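Local coordinates for protein methylmalonyl-CoA carboxyltransferase 12S subunit (Propionibacterium freudenreichii, PDB 1ON3) that transfers the carboxyl group of methylmalonyl-CoA to the biotin of the 1.3S subunit, as the hexameric core of the transcarboxylase multienzyme complex, at residues G90-H98 / K249-Q257; V300-V308 / T318-R326. All coordinates share one frame; numbering follows the deposited sequence.

How the contacts relate
Contact 1 (90-98 / 249-257) belongs to the N-terminal carboxyltransferase half and is partly buried; contact 2 (300-308 / 318-326) belongs to the C-terminal half and is the more buried. Each involves a hairpin in the antiparallel part of a seven-stranded mixed sheet, bordering the parallel strands in contact 1, at the margin within the chain in contact 2. Contact 1 ties hairpin to helix end through one arginine and one glutamine, whereas contact 2 pairs its strands by backbone bonds, an aspartate and waters. The centres lie about 17 Å apart, and they touch: Lys250 NZ forms a salt bridge with Asp304 OD1 (2.8 Å), and the Phe254 ring meets the Arg322 guanidinium in a cation-pi contact.

Contact 1 (G90-H98 / K249-Q257); sequences GTILGRPVH and KKLLSFLPQ
Arg95 reaches from its strand into the turn that follows helix 241-253, and its guanidinium is gripped there by three oxygens. NE and NH2 both donate to Gln257 OE1, at 2.8 Å and 2.9 Å, a side-on grip on one atom that lies in the guanidinium plane; the amide itself is turned 74° away. Arg95 NH1 donates to Leu252 O at 2.8 Å, from above that carbonyl's plane, while Leu255 N takes the opposite face of the same oxygen. A weak bond, Arg95 NH2 to Leu255 O (2.7 Å), is bent to 121°. Leu252 CG lies over one guanidinium face, 3.6 Å above it and offset toward the rim. A bend at chi3 (54°) in the otherwise extended arginine chain turns the group into this site. With an alanine here Gln257 OE1 and Leu252 O lose these donors, and the glutamine amide, held at one end, would probably turn more freely. The other end of that amide is fixed by Gln257 NE2 to Pro96 O, 2.9 Å and nearly straight, on a carbonyl lone pair. On the apolar side, Leu252 CD2 packs on Ile92 CD1 at 3.6 Å and more loosely on Val97 CG1. The type I' turn Ile92-Arg95 puts Ile92 and Arg95 beside the helix end, and Asp55 takes the Leu93 and Gly94 amides. The contact thus fastens the hairpin of strands 85-92 and 95-102 to the C-terminal end of helix 241-253, with Pro132 touching Leu252 and Gln257, and strand 305-308 packing against the helix through Leu306.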
loop_
_atom_site.group_PDB
_atom_site.type_symbol
_atom_site.label_atom_id
_atom_site.label_comp_id
_atom_site.label_asym_id
_atom_site.label_seq_id
_atom_site.Cartn_x
_atom_site.Cartn_y
_atom_site.Cartn_z
ATOM N N GLY E 90 -19.291 -25.868 8.866
ATOM C CA GLY E 90 -20.190 -26.665 8.052
ATOM C C GLY E 90 -20.446 -25.914 6.765
ATOM O O GLY E 90 -19.717 -24.972 6.459
ATOM N N THR E 91 -21.455 -26.324 6.003
ATOM C CA THR E 91 -21.789 -25.617 4.777
ATOM C C THR E 91 -23.295 -25.413 4.709
ATOM O O THR E 91 -24.062 -26.165 5.315
ATOM C CB THR E 91 -21.349 -26.388 3.500
ATOM O OG1 THR E 91 -22.067 -27.622 3.417
ATOM C CG2 THR E 91 -19.846 -26.666 3.523
ATOM N N ILE E 92 -23.715 -24.371 3.999
ATOM C CA ILE E 92 -25.138 -24.100 3.810
ATOM C C ILE E 92 -25.236 -23.926 2.298
ATOM O O ILE E 92 -24.641 -23.013 1.722
ATOM C CB ILE E 92 -25.589 -22.830 4.568
ATOM C CG1 ILE E 92 -25.562 -23.096 6.086
ATOM C CG2 ILE E 92 -26.993 -22.425 4.117
ATOM C CD1 ILE E 92 -25.835 -21.856 6.960
ATOM N N LEU E 93 -25.955 -24.844 1.662
ATOM C CA LEU E 93 -26.078 -24.848 0.211
ATOM C C LEU E 93 -24.674 -24.809 -0.386
ATOM O O LEU E 93 -24.400 -24.066 -1.323
ATOM C CB LEU E 93 -26.924 -23.662 -0.265
ATOM C CG LEU E 93 -28.408 -24.000 -0.474
ATOM C CD1 LEU E 93 -28.993 -24.617 0.783
ATOM C CD2 LEU E 93 -29.179 -22.743 -0.861
ATOM N N GLY E 94 -23.779 -25.607 0.192
ATOM C CA GLY E 94 -22.411 -25.676 -0.294
ATOM C C GLY E 94 -21.467 -24.584 0.177
ATOM O O GLY E 94 -20.254 -24.729 0.056
ATOM N N ARG E 95 -22.016 -23.499 0.721
ATOM C CA ARG E 95 -21.208 -22.377 1.198
ATOM C C ARG E 95 -20.629 -22.637 2.574
ATOM O O ARG E 95 -21.356 -22.940 3.517
ATOM C CB ARG E 95 -22.049 -21.096 1.261
ATOM C CG ARG E 95 -22.584 -20.637 -0.087
ATOM C CD ARG E 95 -23.568 -19.485 0.070
ATOM N NE ARG E 95 -22.980 -18.389 0.832
ATOM C CZ ARG E 95 -23.600 -17.253 1.123
ATOM N NH1 ARG E 95 -24.852 -17.049 0.712
ATOM N NH2 ARG E 95 -22.950 -16.317 1.814
ATOM N N PRO E 96 -19.307 -22.513 2.711
ATOM C CA PRO E 96 -18.656 -22.738 4.003
ATOM C C PRO E 96 -19.109 -21.701 5.036
ATOM O O PRO E 96 -19.200 -20.505 4.724
ATOM C CB PRO E 96 -17.167 -22.569 3.670
ATOM C CG PRO E 96 -17.100 -22.939 2.197
ATOM C CD PRO E 96 -18.314 -22.241 1.659
ATOM N N VAL E 97 -19.397 -22.157 6.253
ATOM C CA VAL E 97 -19.779 -21.263 7.343
ATOM C C VAL E 97 -19.224 -21.809 8.649
ATOM O O VAL E 97 -18.824 -22.972 8.716
ATOM C CB VAL E 97 -21.329 -21.136 7.529
ATOM C CG1 VAL E 97 -21.977 -20.489 6.309
ATOM C CG2 VAL E 97 -21.944 -22.505 7.828
ATOM N N HIS E 98 -19.181 -20.954 9.668
ATOM C CA HIS E 98 -18.767 -21.334 11.016
ATOM C C HIS E 98 -19.974 -21.014 11.894
ATOM O O HIS E 98 -20.684 -20.035 11.645
ATOM C CB HIS E 98 -17.537 -20.547 11.467
ATOM C CG HIS E 98 -16.273 -21.012 10.817
ATOM N ND1 HIS E 98 -15.920 -20.655 9.530
ATOM C CD2 HIS E 98 -15.322 -21.874 11.246
ATOM C CE1 HIS E 98 -14.803 -21.283 9.197
ATOM N NE2 HIS E 98 -14.422 -22.031 10.219
ATOM N N LYS E 249 -31.411 -19.059 6.494
ATOM C CA LYS E 249 -30.933 -19.498 5.177
ATOM C C LYS E 249 -31.330 -18.497 4.098
ATOM O O LYS E 249 -30.525 -18.174 3.229
ATOM C CB LYS E 249 -31.501 -20.883 4.820
ATOM C CG LYS E 249 -31.081 -21.995 5.771
ATOM C CD LYS E 249 -31.640 -23.353 5.325
ATOM C CE LYS E 249 -31.289 -24.439 6.327
ATOM N NZ LYS E 249 -31.842 -25.785 5.969
ATOM N N LYS E 250 -32.566 -18.015 4.153
ATOM C CA LYS E 250 -33.048 -17.033 3.175
ATOM C C LYS E 250 -32.188 -15.762 3.268
ATOM O O LYS E 250 -31.707 -15.235 2.260
ATOM C CB LYS E 250 -34.519 -16.695 3.454
ATOM C CG LYS E 250 -35.121 -15.650 2.507
ATOM C CD LYS E 250 -35.306 -16.211 1.120
ATOM C CE LYS E 250 -35.969 -15.211 0.207
ATOM N NZ LYS E 250 -36.094 -15.766 -1.152
ATOM N N LEU E 251 -31.986 -15.274 4.488
ATOM C CA LEU E 251 -31.168 -14.084 4.708
ATOM C C LEU E 251 -29.743 -14.309 4.198
ATOM O O LEU E 251 -29.180 -13.478 3.479
ATOM C CB LEU E 251 -31.136 -13.743 6.210
ATOM C CG LEU E 251 -30.099 -12.713 6.679
ATOM C CD1 LEU E 251 -30.417 -11.333 6.063
ATOM C CD2 LEU E 251 -30.122 -12.630 8.215
ATOM N N LEU E 252 -29.143 -15.431 4.570
ATOM C CA LEU E 252 -27.783 -15.709 4.120
ATOM C C LEU E 252 -27.658 -15.734 2.596
ATOM O O LEU E 252 -26.632 -15.310 2.055
ATOM C CB LEU E 252 -27.285 -17.038 4.693
ATOM C CG LEU E 252 -25.833 -17.430 4.392
ATOM C CD1 LEU E 252 -24.858 -16.424 4.986
ATOM C CD2 LEU E 252 -25.575 -18.816 4.979
ATOM N N SER E 253 -28.697 -16.205 1.907
ATOM C CA SER E 253 -28.662 -16.299 0.445
ATOM C C SER E 253 -28.435 -14.970 -0.270
ATOM O O SER E 253 -27.986 -14.964 -1.414
ATOM C CB SER E 253 -29.947 -16.960 -0.092
ATOM O OG SER E 253 -31.073 -16.092 -0.050
ATOM N N PHE E 254 -28.739 -13.846 0.389
ATOM C CA PHE E 254 -28.535 -12.527 -0.217
ATOM C C PHE E 254 -27.139 -11.982 0.062
ATOM O O PHE E 254 -26.721 -10.974 -0.523
ATOM C CB PHE E 254 -29.534 -11.489 0.338
ATOM C CG PHE E 254 -30.960 -11.709 -0.091
ATOM C CD1 PHE E 254 -31.856 -12.379 0.742
ATOM C CD2 PHE E 254 -31.401 -11.252 -1.331
ATOM C CE1 PHE E 254 -33.176 -12.599 0.345
ATOM C CE2 PHE E 254 -32.707 -11.457 -1.743
ATOM C CZ PHE E 254 -33.609 -12.141 -0.896
ATOM N N LEU E 255 -26.409 -12.654 0.946
ATOM C CA LEU E 255 -25.100 -12.164 1.358
ATOM C C LEU E 255 -23.859 -12.848 0.818
ATOM O O LEU E 255 -23.847 -14.047 0.551
ATOM C CB LEU E 255 -25.004 -12.184 2.899
ATOM C CG LEU E 255 -26.255 -11.729 3.665
ATOM C CD1 LEU E 255 -26.054 -11.905 5.186
ATOM C CD2 LEU E 255 -26.541 -10.271 3.327
ATOM N N PRO E 256 -22.786 -12.076 0.663
ATOM C CA PRO E 256 -21.518 -12.621 0.176
ATOM C C PRO E 256 -20.880 -13.363 1.361
ATOM O O PRO E 256 -21.359 -13.255 2.498
ATOM C CB PRO E 256 -20.734 -11.371 -0.183
ATOM C CG PRO E 256 -21.217 -10.378 0.871
ATOM C CD PRO E 256 -22.698 -10.615 0.862
ATOM N N GLN E 257 -19.825 -14.130 1.096
ATOM C CA GLN E 257 -19.120 -14.844 2.150
ATOM C C GLN E 257 -18.398 -13.872 3.077
ATOM O O GLN E 257 -18.336 -14.086 4.294
ATOM C CB GLN E 257 -18.084 -15.780 1.544
ATOM C CG GLN E 257 -18.664 -17.007 0.890
ATOM C CD GLN E 257 -19.336 -17.913 1.902
ATOM O OE1 GLN E 257 -20.536 -17.803 2.151
ATOM N NE2 GLN E 257 -18.554 -18.804 2.508
#

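Contact 2 (V300-V308 / T318-R326)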
loop_
_atom_site.group_PDB
_atom_site.type_symbol
_atom_site.label_atom_id
_atom_site.label_comp_id
_atom_site.label_asym_id
_atom_site.label_seq_id
_atom_site.Cartn_x
_atom_site.Cartn_y
_atom_site.Cartn_z
ATOM N N VAL E 300 -38.852 -6.252 -8.604
ATOM C CA VAL E 300 -37.795 -7.194 -8.240
ATOM C C VAL E 300 -38.079 -8.581 -8.815
ATOM O O VAL E 300 -39.233 -8.924 -9.088
ATOM C CB VAL E 300 -37.626 -7.298 -6.689
ATOM C CG1 VAL E 300 -37.379 -5.922 -6.111
ATOM C CG2 VAL E 300 -38.849 -7.921 -6.047
ATOM N N ASP E 301 -37.021 -9.373 -8.995
ATOM C CA ASP E 301 -37.142 -10.720 -9.553
ATOM C C ASP E 301 -38.202 -11.567 -8.870
ATOM O O ASP E 301 -38.175 -11.751 -7.658
ATOM C CB ASP E 301 -35.807 -11.478 -9.462
ATOM C CG ASP E 301 -34.779 -11.014 -10.483
ATOM O OD1 ASP E 301 -33.725 -11.688 -10.594
ATOM O OD2 ASP E 301 -35.014 -9.993 -11.169
ATOM N N TRP E 302 -39.129 -12.099 -9.654
ATOM C CA TRP E 302 -40.179 -12.968 -9.121
ATOM C C TRP E 302 -41.062 -12.343 -8.039
ATOM O O TRP E 302 -41.851 -13.048 -7.404
ATOM C CB TRP E 302 -39.549 -14.244 -8.551
ATOM C CG TRP E 302 -38.376 -14.743 -9.331
ATOM C CD1 TRP E 302 -37.064 -14.711 -8.956
ATOM C CD2 TRP E 302 -38.411 -15.362 -10.621
ATOM N NE1 TRP E 302 -36.275 -15.276 -9.933
ATOM C CE2 TRP E 302 -37.078 -15.683 -10.967
ATOM C CE3 TRP E 302 -39.441 -15.678 -11.517
ATOM C CZ2 TRP E 302 -36.747 -16.305 -12.173
ATOM C CZ3 TRP E 302 -39.111 -16.299 -12.719
ATOM C CH2 TRP E 302 -37.775 -16.605 -13.032
ATOM N N GLY E 303 -40.945 -11.036 -7.829
ATOM C CA GLY E 303 -41.733 -10.376 -6.794
ATOM C C GLY E 303 -41.264 -10.788 -5.400
ATOM O O GLY E 303 -41.924 -10.516 -4.389
ATOM N N ASP E 304 -40.102 -11.429 -5.349
ATOM C CA ASP E 304 -39.549 -11.926 -4.095
ATOM C C ASP E 304 -38.706 -10.915 -3.324
ATOM O O ASP E 304 -37.856 -10.230 -3.886
ATOM C CB ASP E 304 -38.709 -13.184 -4.377
ATOM C CG ASP E 304 -38.142 -13.806 -3.122
ATOM O OD1 ASP E 304 -36.909 -13.785 -2.948
ATOM O OD2 ASP E 304 -38.929 -14.312 -2.299
ATOM N N TYR E 305 -38.958 -10.814 -2.027
ATOM C CA TYR E 305 -38.174 -9.925 -1.185
ATOM C C TYR E 305 -38.248 -10.406 0.256
ATOM O O TYR E 305 -39.212 -11.057 0.662
ATOM C CB TYR E 305 -38.639 -8.451 -1.306
ATOM C CG TYR E 305 -40.079 -8.162 -0.913
ATOM C CD1 TYR E 305 -41.110 -8.225 -1.852
ATOM C CD2 TYR E 305 -40.408 -7.831 0.410
ATOM C CE1 TYR E 305 -42.441 -7.966 -1.480
ATOM C CE2 TYR E 305 -41.729 -7.576 0.788
ATOM C CZ TYR E 305 -42.738 -7.645 -0.160
ATOM O OH TYR E 305 -44.042 -7.399 0.222
ATOM N N LEU E 306 -37.197 -10.130 1.010
ATOM C CA LEU E 306 -37.150 -10.509 2.416
ATOM C C LEU E 306 -37.105 -9.195 3.179
ATOM O O LEU E 306 -36.090 -8.504 3.159
ATOM C CB LEU E 306 -35.888 -11.329 2.707
ATOM C CG LEU E 306 -35.661 -11.610 4.197
ATOM C CD1 LEU E 306 -36.769 -12.517 4.719
ATOM C CD2 LEU E 306 -34.295 -12.244 4.402
ATOM N N GLU E 307 -38.208 -8.835 3.830
ATOM C CA GLU E 307 -38.253 -7.573 4.552
ATOM C C GLU E 307 -37.494 -7.645 5.878
ATOM O O GLU E 307 -37.654 -8.602 6.632
ATOM C CB GLU E 307 -39.714 -7.165 4.798
ATOM C CG GLU E 307 -39.900 -5.665 4.905
ATOM C CD GLU E 307 -41.348 -5.232 5.092
ATOM O OE1 GLU E 307 -42.277 -5.976 4.690
ATOM O OE2 GLU E 307 -41.554 -4.122 5.633
ATOM N N VAL E 308 -36.663 -6.633 6.133
ATOM C CA VAL E 308 -35.883 -6.528 7.358
ATOM C C VAL E 308 -36.625 -5.557 8.294
ATOM O O VAL E 308 -37.101 -4.507 7.850
ATOM C CB VAL E 308 -34.460 -5.997 7.050
ATOM C CG1 VAL E 308 -33.646 -5.832 8.352
ATOM C CG2 VAL E 308 -33.753 -6.977 6.100
ATOM N N THR E 318 -37.456 -1.596 4.481
ATOM C CA THR E 318 -36.072 -1.964 4.143
ATOM C C THR E 318 -36.190 -3.447 3.817
ATOM O O THR E 318 -36.698 -4.230 4.633
ATOM C CB THR E 318 -35.079 -1.782 5.325
ATOM O OG1 THR E 318 -35.614 -2.388 6.517
ATOM C CG2 THR E 318 -34.788 -0.297 5.557
ATOM N N ALA E 319 -35.746 -3.838 2.627
ATOM C CA ALA E 319 -35.856 -5.234 2.230
ATOM C C ALA E 319 -34.774 -5.685 1.262
ATOM O O ALA E 319 -34.296 -4.913 0.438
ATOM C CB ALA E 319 -37.233 -5.480 1.595
ATOM N N PHE E 320 -34.394 -6.950 1.368
ATOM C CA PHE E 320 -33.420 -7.511 0.448
ATOM C C PHE E 320 -34.218 -8.099 -0.720
ATOM O O PHE E 320 -35.297 -8.670 -0.527
ATOM C CB PHE E 320 -32.621 -8.638 1.104
ATOM C CG PHE E 320 -31.551 -8.167 2.041
ATOM C CD1 PHE E 320 -31.564 -8.545 3.380
ATOM C CD2 PHE E 320 -30.504 -7.377 1.581
ATOM C CE1 PHE E 320 -30.533 -8.141 4.249
ATOM C CE2 PHE E 320 -29.479 -6.971 2.432
ATOM C CZ PHE E 320 -29.489 -7.352 3.766
ATOM N N ALA E 321 -33.684 -7.966 -1.927
ATOM C CA ALA E 321 -34.342 -8.514 -3.098
ATOM C C ALA E 321 -33.284 -8.724 -4.146
ATOM O O ALA E 321 -32.090 -8.562 -3.883
ATOM C CB ALA E 321 -35.392 -7.552 -3.612
ATOM N N ARG E 322 -33.720 -9.073 -5.348
ATOM C CA ARG E 322 -32.778 -9.272 -6.426
ATOM C C ARG E 322 -33.277 -8.681 -7.729
ATOM O O ARG E 322 -34.487 -8.640 -7.997
ATOM C CB ARG E 322 -32.493 -10.763 -6.616
ATOM C CG ARG E 322 -31.596 -11.368 -5.534
ATOM C CD ARG E 322 -31.370 -12.844 -5.776
ATOM N NE ARG E 322 -30.672 -13.466 -4.655
ATOM C CZ ARG E 322 -31.260 -14.153 -3.683
ATOM N NH1 ARG E 322 -32.575 -14.322 -3.673
ATOM N NH2 ARG E 322 -30.519 -14.672 -2.712
ATOM N N VAL E 323 -32.338 -8.181 -8.520
ATOM C CA VAL E 323 -32.669 -7.657 -9.833
ATOM C C VAL E 323 -31.706 -8.377 -10.763
ATOM O O VAL E 323 -30.492 -8.250 -10.626
ATOM C CB VAL E 323 -32.471 -6.126 -9.928
ATOM C CG1 VAL E 323 -32.783 -5.663 -11.358
ATOM C CG2 VAL E 323 -33.416 -5.417 -8.942
ATOM N N ASN E 324 -32.252 -9.153 -11.692
ATOM C CA ASN E 324 -31.429 -9.927 -12.620
ATOM C C ASN E 324 -30.484 -10.834 -11.826
ATOM O O ASN E 324 -29.322 -11.022 -12.194
ATOM C CB ASN E 324 -30.624 -9.000 -13.529
ATOM C CG ASN E 324 -31.511 -8.136 -14.434
ATOM O OD1 ASN E 324 -31.100 -7.059 -14.854
ATOM N ND2 ASN E 324 -32.713 -8.615 -14.743
ATOM N N GLY E 325 -30.995 -11.385 -10.727
ATOM C CA GLY E 325 -30.208 -12.284 -9.891
ATOM C C GLY E 325 -29.244 -11.655 -8.903
ATOM O O GLY E 325 -28.687 -12.353 -8.053
ATOM N N ARG E 326 -29.049 -10.343 -8.993
ATOM C CA ARG E 326 -28.118 -9.641 -8.108
ATOM C C ARG E 326 -28.795 -9.161 -6.823
ATOM O O ARG E 326 -29.868 -8.544 -6.876
ATOM C CB ARG E 326 -27.525 -8.425 -8.851
ATOM C CG ARG E 326 -26.513 -7.588 -8.096
ATOM C CD ARG E 326 -26.392 -6.202 -8.742
ATOM N NE ARG E 326 -26.066 -6.272 -10.174
ATOM C CZ ARG E 326 -24.863 -6.600 -10.641
ATOM N NH1 ARG E 326 -23.881 -6.870 -9.795
ATOM N NH2 ARG E 326 -24.650 -6.695 -11.947
HETATM O O HOH W 1 -36.167 -10.708 -5.791
HETATM O O HOH W 2 -35.060 -12.760 -4.590
HETATM O O HOH W 3 -39.069 -3.059 6.592
#
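Asp301 holds the 323-326 turn with both carboxylate oxygens: Gly325 N donates to OD1 at 2.7 Å and Asn324 N to OD2 at 2.9 Å, each on the syn side and about 28° out of the carboxylate plane. With CG anti to the carbonyl carbon (chi1 -75°), the carboxylate is directed at these two amides of the type I' turn. Asn269 N adds a bond to OD1 and Arg496 a salt bridge to OD2, which would be expected to favour the ionised form. Asp301 N itself donates to Arg322 O at 2.8 Å, nearly straight. Between the 301-304 loop and strand 316-323, water 1 takes the place of direct pairing: it accepts from Arg322 N at 3.0 Å and lies within donating range of the Asp301 and Asp304 carbonyls. Water 2 links Asp304 OD1 to Arg322 NH1, whose direct separation is too long for a salt bridge; Lys250 pairs with that aspartate, and Ser253 OG with Arg322 NH2. Direct antiparallel pairing follows, Leu306 N to Phe320 O (2.8 Å) and Phe320 N to Leu306 O (2.9 Å), making these two residues a hydrogen-bonded pair, and Val308 N donates to Thr318 O. Thr318 N donates a hydrogen bond to water 3, beside Val308 O and Glu307 OE2; the other Glu307 oxygen, OE1, pairs with Arg293. Among the apolar side chains, Val308 CG2 leans obliquely on the Phe320 ring at 3.8 Å, and Val300 CG1 meets Ala321 CB. This hairpin forms the margin of the C-terminal sheet within the chain: strand 316-323 lies between 305-308 and 326-333, helix 344-359 packs on Thr318 and Phe320, and helix 495-505 on Val323 and Asn324.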